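Local atomic coordinates of ectoine hydroxylase (PDB entry 4MHR), a protein that catalyses the iron- and 2-oxoglutarate-dependent hydroxylation of L-ectoine to 5-hydroxyectoine, a compatible solute that helps organisms survive extreme osmotic stress. Residues 112-117 against 269-274. Residues are numbered along the deposited sequence; the frame is centred on the assembly and turned at random.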
ATOM      1  N   ARG A 112     -11.687 -12.266  -0.213  1.00 35.14           N
ATOM      2  CA  ARG A 112     -12.196 -12.376  -1.557  1.00 31.75           C
ATOM      3  C   ARG A 112     -11.820 -11.142  -2.408  1.00 31.25           C
ATOM      4  O   ARG A 112     -11.536 -11.289  -3.587  1.00 30.47           O
ATOM      5  CB  ARG A 112     -13.716 -12.542  -1.525  1.00 31.20           C
ATOM      6  CG  ARG A 112     -14.405 -12.758  -2.861  1.00 30.89           C
ATOM      7  CD  ARG A 112     -13.789 -13.853  -3.755  1.00 32.45           C
ATOM      8  NE  ARG A 112     -14.494 -13.821  -5.049  1.00 31.52           N
ATOM      9  CZ  ARG A 112     -14.260 -12.960  -6.036  1.00 35.57           C
ATOM     10  NH1 ARG A 112     -13.294 -12.015  -5.927  1.00 33.52           N
ATOM     11  NH2 ARG A 112     -14.974 -13.017  -7.149  1.00 33.39           N
ATOM     12  N   LEU A 113     -11.901  -9.942  -1.829  1.00 29.76           N
ATOM     13  CA  LEU A 113     -11.377  -8.734  -2.512  1.00 30.41           C
ATOM     14  C   LEU A 113      -9.895  -8.943  -2.905  1.00 29.89           C
ATOM     15  O   LEU A 113      -9.527  -8.775  -4.061  1.00 28.82           O
ATOM     16  CB  LEU A 113     -11.575  -7.495  -1.659  1.00 30.51           C
ATOM     17  CG  LEU A 113     -10.980  -6.188  -2.179  1.00 26.67           C
ATOM     18  CD1 LEU A 113     -11.692  -5.760  -3.434  1.00 23.64           C
ATOM     19  CD2 LEU A 113     -11.125  -5.130  -1.131  1.00 28.69           C
ATOM     20  N   ALA A 114      -9.076  -9.411  -1.969  1.00 30.03           N
ATOM     21  CA  ALA A 114      -7.681  -9.495  -2.191  1.00 27.50           C
ATOM     22  C   ALA A 114      -7.393 -10.434  -3.323  1.00 31.02           C
ATOM     23  O   ALA A 114      -6.442 -10.201  -4.113  1.00 27.17           O
ATOM     24  CB  ALA A 114      -6.964  -9.942  -0.935  1.00 29.53           C
ATOM     25  N   ALA A 115      -8.206 -11.498  -3.427  1.00 28.59           N
ATOM     26  CA  ALA A 115      -7.994 -12.568  -4.433  1.00 28.01           C
ATOM     27  C   ALA A 115      -8.592 -12.213  -5.758  1.00 28.51           C
ATOM     28  O   ALA A 115      -8.419 -12.930  -6.747  1.00 29.42           O
ATOM     29  CB  ALA A 115      -8.578 -13.946  -3.938  1.00 32.69           C
ATOM     30  N   ASP A 116      -9.374 -11.160  -5.820  1.00 27.19           N
ATOM     31  CA  ASP A 116     -10.087 -10.911  -7.044  1.00 28.99           C
ATOM     32  C   ASP A 116      -9.135 -10.602  -8.227  1.00 32.97           C
ATOM     33  O   ASP A 116      -8.157  -9.841  -8.108  1.00 30.13           O
ATOM     34  CB  ASP A 116     -11.033  -9.747  -6.825  1.00 28.76           C
ATOM     35  CG  ASP A 116     -11.991  -9.563  -7.955  1.00 35.84           C
ATOM     36  OD1 ASP A 116     -13.101 -10.122  -7.817  1.00 36.77           O
ATOM     37  OD2 ASP A 116     -11.685  -8.834  -8.952  1.00 35.76           O
ATOM     38  N   ALA A 117      -9.422 -11.201  -9.352  1.00 33.48           N
ATOM     39  CA  ALA A 117      -8.620 -11.076 -10.555  1.00 35.08           C
ATOM     40  C   ALA A 117      -8.374  -9.610 -10.984  1.00 34.84           C
ATOM     41  O   ALA A 117      -7.309  -9.280 -11.489  1.00 30.49           O
ATOM     42  CB  ALA A 117      -9.309 -11.811 -11.685  1.00 37.88           C
ATOM     43  N   LEU A 269      -4.080  -3.302   0.565  1.00 24.60           N
ATOM     44  CA  LEU A 269      -3.569  -4.663   0.317  1.00 27.39           C
ATOM     45  C   LEU A 269      -2.144  -4.595  -0.204  1.00 27.17           C
ATOM     46  O   LEU A 269      -1.915  -3.904  -1.183  1.00 25.69           O
ATOM     47  CB  LEU A 269      -4.466  -5.347  -0.690  1.00 26.87           C
ATOM     48  CG  LEU A 269      -5.951  -5.449  -0.332  1.00 30.84           C
ATOM     49  CD1 LEU A 269      -6.794  -5.957  -1.482  1.00 34.49           C
ATOM     50  CD2 LEU A 269      -6.108  -6.408   0.848  1.00 38.96           C
ATOM     51  N   VAL A 270      -1.193  -5.253   0.459  1.00 24.12           N
ATOM     52  CA  VAL A 270       0.155  -5.330  -0.023  1.00 24.63           C
ATOM     53  C   VAL A 270       0.416  -6.691  -0.649  1.00 25.55           C
ATOM     54  O   VAL A 270       0.403  -7.731   0.033  1.00 26.91           O
ATOM     55  CB  VAL A 270       1.191  -5.041   1.083  1.00 26.57           C
ATOM     56  CG1 VAL A 270       2.616  -5.072   0.528  1.00 26.69           C
ATOM     57  CG2 VAL A 270       0.904  -3.696   1.765  1.00 28.88           C
ATOM     58  N   TYR A 271       0.727  -6.669  -1.945  1.00 24.82           N
ATOM     59  CA  TYR A 271       1.071  -7.890  -2.720  1.00 24.09           C
ATOM     60  C   TYR A 271       2.574  -7.963  -2.813  1.00 23.54           C
ATOM     61  O   TYR A 271       3.246  -6.979  -3.158  1.00 25.32           O
ATOM     62  CB  TYR A 271       0.419  -7.824  -4.109  1.00 23.91           C
ATOM     63  CG  TYR A 271      -1.066  -7.843  -4.149  1.00 24.20           C
ATOM     64  CD1 TYR A 271      -1.776  -9.058  -4.292  1.00 26.00           C
ATOM     65  CD2 TYR A 271      -1.808  -6.683  -4.023  1.00 27.35           C
ATOM     66  CE1 TYR A 271      -3.187  -9.071  -4.356  1.00 27.37           C
ATOM     67  CE2 TYR A 271      -3.219  -6.702  -4.048  1.00 26.19           C
ATOM     68  CZ  TYR A 271      -3.889  -7.906  -4.170  1.00 27.08           C
ATOM     69  OH  TYR A 271      -5.249  -7.921  -4.220  1.00 27.98           O
ATOM     70  N   ASN A 272       3.141  -9.099  -2.474  1.00 25.69           N
ATOM     71  CA  ASN A 272       4.557  -9.375  -2.686  1.00 25.04           C
ATOM     72  C   ASN A 272       4.762 -10.581  -3.640  1.00 28.27           C
ATOM     73  O   ASN A 272       3.979 -11.482  -3.636  1.00 25.70           O
ATOM     74  CB  ASN A 272       5.264  -9.615  -1.359  1.00 26.12           C
ATOM     75  CG  ASN A 272       6.812  -9.593  -1.497  1.00 26.60           C
ATOM     76  OD1 ASN A 272       7.396  -8.932  -2.372  1.00 24.36           O
ATOM     77  ND2 ASN A 272       7.487 -10.278  -0.578  1.00 26.40           N
ATOM     78  N   ALA A 273       5.822 -10.581  -4.440  1.00 24.99           N
ATOM     79  CA  ALA A 273       6.126 -11.735  -5.268  1.00 23.68           C
ATOM     80  C   ALA A 273       6.530 -12.889  -4.324  1.00 26.03           C
ATOM     81  O   ALA A 273       7.286 -12.682  -3.332  1.00 25.32           O
ATOM     82  CB  ALA A 273       7.284 -11.415  -6.247  1.00 24.75           C
ATOM     83  N   VAL A 274       6.046 -14.081  -4.610  1.00 26.51           N
ATOM     84  CA  VAL A 274       6.471 -15.277  -3.785  1.00 27.63           C
ATOM     85  C   VAL A 274       7.987 -15.501  -3.780  1.00 30.56           C
ATOM     86  O   VAL A 274       8.506 -15.894  -2.764  1.00 31.56           O
ATOM     87  CB  VAL A 274       5.710 -16.579  -4.157  1.00 29.86           C
ATOM     88  CG1 VAL A 274       4.207 -16.447  -3.986  1.00 27.64           C
ATOM     89  CG2 VAL A 274       6.014 -16.970  -5.611  1.00 34.23           C
TER
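The Y271 ring meets A114 at its edge: the backbone O of A114 lies in the plane of the ring, and Y271 OH donates a hydrogen bond of 2.6 Å to it. The hydroxyl approaches in the carbonyl plane, making an angle of 123° at A114 O, where a lone pair lies. Tyrosine suits the place because its ring spans from strand to helix and ends in a donor, which satisfies a buried carbonyl near the end of the helix. The CB of Y271 points toward the helix, and with CG anti to the carbonyl carbon (chi1 -65°) the ring continues across to A114. A phenylalanine here would keep the ring but would probably leave the buried carbonyl of A114 without this donor.

Two residues back on the same side of the strand, L269 supplies the apolar half of the contact. Its CD1 touches A114 CA at 3.7 Å, and its CD1 and CD2 methyls both face A114 CB from one side, each at 4.0 Å. The small side chain of alanine suits this spot, where the leucine comes up against the helix backbone. L113 adds a looser touch, its CG 4.2 Å from L269 CD1.

Separately, the guanidinium of R112 reaches D116 in its own plane, NH1 to OD1 at 2.7 Å, using the anti lone pair of the carboxylate; D116 OD2 also pairs with R118, and D116 is the N-cap of helix 117-127.

That next helix packs beside the contact, L119 touching L113, L269 and Y271. Strand 264-273 runs between antiparallel strands 169-175 and 131-141 in the major sheet of the cupin fold; L170 and M172 of the first and V131 and I133 of the second touch Y271, while helix 108-115 packs against the sheet through A114.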